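Local coordinates for protein CPI (Ascaris lumbricoides, PDB 4IT7) that probably inhibits papain-like cysteine proteases as a cystatin, at residues Q20-K25 with T56-E61. Numbering follows the deposited sequence.
Sequences QALAGK and TNTVLE
L22 and T58 meet tip to tip between helix and strand, while L60 reaches the helix backbone beside them. On L22, CB comes first: it lies 4.3 Å from CD1 of L60. CG reaches neither T58 nor L60 closely, and the side chain then runs on extended, CD1 anti to CA (chi2 -173°), so that this methyl is carried out to T58. There CD1 of L22 sits 3.9 Å from T58 OG1 and 4.1 Å from T58 CG2, against both branches of the threonine. The contact with the hydroxyl oxygen is van der Waals packing, a methyl against a polar atom.

L60 answers from the strand. Its extended side chain (chi2 172°) carries CD1 away from the strand to the helix, where L22 passes into A23. CD1 of L60 lies 3.8 Å from A23 N. The same CD1 of L60 is 4.1 Å from A23 CB, so one leucine methyl packs on main chain as well as on side chains, and beside the small CB of A23 it lies close to the helix backbone. All four residues are buried, and the interface is small, 134 Å².

The two segments cross at 69°, their axes 9.9 Å apart at closest approach. This is the core of the cystatin fold, in which an antiparallel sheet wraps around one long helix. Strand 56-70, to which T58 and L60 belong, lies between strands 38-51 and 88-97 and is backbone-bonded to both. I19, one turn before A23 on helix 17-33, also touches T58 and L60. L22 continues onto I94 of strand 88-97, and A23 onto V45 of strand 38-51, so consecutive helix residues engage the strands flanking 56-70.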
loop_
_atom_site.group_PDB
_atom_site.type_symbol
_atom_site.label_atom_id
_atom_site.label_comp_id
_atom_site.label_asym_id
_atom_site.label_seq_id
_atom_site.Cartn_x
_atom_site.Cartn_y
_atom_site.Cartn_z
ATOM N N GLN A 20 -5.730 -7.581 -0.771
ATOM C CA GLN A 20 -5.470 -6.944 -2.051
ATOM C C GLN A 20 -6.117 -5.528 -2.197
ATOM O O GLN A 20 -5.422 -4.546 -2.501
ATOM C CB GLN A 20 -5.906 -7.872 -3.183
ATOM C CG GLN A 20 -4.985 -9.093 -3.374
ATOM C CD GLN A 20 -3.562 -8.752 -3.853
ATOM O OE1 GLN A 20 -3.373 -7.907 -4.716
ATOM N NE2 GLN A 20 -2.564 -9.433 -3.299
ATOM N N ALA A 21 -7.428 -5.436 -1.955
ATOM C CA ALA A 21 -8.186 -4.159 -1.915
ATOM C C ALA A 21 -7.482 -3.164 -1.034
ATOM O O ALA A 21 -7.210 -2.037 -1.461
ATOM C CB ALA A 21 -9.597 -4.392 -1.387
ATOM N N LEU A 22 -7.144 -3.582 0.184
ATOM C CA LEU A 22 -6.449 -2.675 1.070
ATOM C C LEU A 22 -5.078 -2.196 0.532
ATOM O O LEU A 22 -4.761 -0.994 0.663
ATOM C CB LEU A 22 -6.266 -3.267 2.469
ATOM C CG LEU A 22 -7.431 -3.473 3.443
ATOM C CD1 LEU A 22 -6.855 -3.910 4.778
ATOM C CD2 LEU A 22 -8.418 -2.315 3.589
ATOM N N ALA A 23 -4.273 -3.114 -0.046
ATOM C CA ALA A 23 -2.957 -2.739 -0.649
ATOM C C ALA A 23 -3.191 -1.672 -1.750
ATOM O O ALA A 23 -2.472 -0.707 -1.833
ATOM C CB ALA A 23 -2.221 -3.962 -1.201
ATOM N N GLY A 24 -4.245 -1.853 -2.535
ATOM C CA GLY A 24 -4.575 -0.971 -3.619
ATOM C C GLY A 24 -4.803 0.416 -3.081
ATOM O O GLY A 24 -4.344 1.389 -3.654
ATOM N N LYS A 25 -5.505 0.490 -1.962
ATOM C CA LYS A 25 -5.852 1.768 -1.384
ATOM C C LYS A 25 -4.618 2.367 -0.774
ATOM O O LYS A 25 -4.447 3.606 -0.831
ATOM C CB LYS A 25 -6.987 1.667 -0.353
ATOM C CG LYS A 25 -8.389 1.513 -0.945
ATOM C CD LYS A 25 -9.511 1.519 0.128
ATOM C CE LYS A 25 -9.693 0.143 0.764
ATOM N NZ LYS A 25 -10.770 0.028 1.829
ATOM N N THR A 56 -9.985 -3.335 13.692
ATOM C CA THR A 56 -8.957 -4.133 13.008
ATOM C C THR A 56 -7.795 -3.253 12.581
ATOM O O THR A 56 -7.991 -2.210 11.919
ATOM C CB THR A 56 -9.517 -4.785 11.743
ATOM O OG1 THR A 56 -10.738 -5.475 12.067
ATOM C CG2 THR A 56 -8.503 -5.758 11.166
ATOM N N ASN A 57 -6.590 -3.662 12.981
ATOM C CA ASN A 57 -5.372 -3.080 12.475
ATOM C C ASN A 57 -4.586 -4.035 11.590
ATOM O O ASN A 57 -4.070 -5.065 12.049
ATOM C CB ASN A 57 -4.482 -2.547 13.606
ATOM C CG ASN A 57 -3.406 -1.608 13.082
ATOM O OD1 ASN A 57 -3.572 -0.913 12.057
ATOM N ND2 ASN A 57 -2.302 -1.582 13.765
ATOM N N THR A 58 -4.499 -3.682 10.313
ATOM C CA THR A 58 -3.766 -4.450 9.325
ATOM C C THR A 58 -2.447 -3.775 8.923
ATOM O O THR A 58 -2.460 -2.622 8.483
ATOM C CB THR A 58 -4.600 -4.614 8.050
ATOM O OG1 THR A 58 -5.869 -5.203 8.369
ATOM C CG2 THR A 58 -3.835 -5.466 7.029
ATOM N N VAL A 59 -1.328 -4.483 9.049
ATOM C CA VAL A 59 -0.029 -3.924 8.664
ATOM C C VAL A 59 0.432 -4.694 7.442
ATOM O O VAL A 59 0.461 -5.945 7.435
ATOM C CB VAL A 59 1.040 -3.931 9.784
ATOM C CG1 VAL A 59 2.398 -3.461 9.219
ATOM C CG2 VAL A 59 0.633 -3.040 10.947
ATOM N N LEU A 60 0.719 -3.933 6.393
ATOM C CA LEU A 60 1.146 -4.482 5.125
ATOM C C LEU A 60 2.539 -4.000 4.816
ATOM O O LEU A 60 2.907 -2.876 5.174
ATOM C CB LEU A 60 0.202 -4.067 3.960
ATOM C CG LEU A 60 -1.313 -4.200 4.096
ATOM C CD1 LEU A 60 -1.999 -3.540 2.917
ATOM C CD2 LEU A 60 -1.722 -5.665 4.203
ATOM N N GLU A 61 3.308 -4.876 4.165
ATOM C CA GLU A 61 4.554 -4.476 3.559
ATOM C C GLU A 61 4.348 -4.651 2.092
ATOM O O GLU A 61 4.038 -5.739 1.639
ATOM C CB GLU A 61 5.684 -5.379 3.967
ATOM C CG GLU A 61 6.347 -5.065 5.290
ATOM C CD GLU A 61 7.425 -6.112 5.578
ATOM O OE1 GLU A 61 7.088 -7.310 5.668
ATOM O OE2 GLU A 61 8.612 -5.760 5.667
#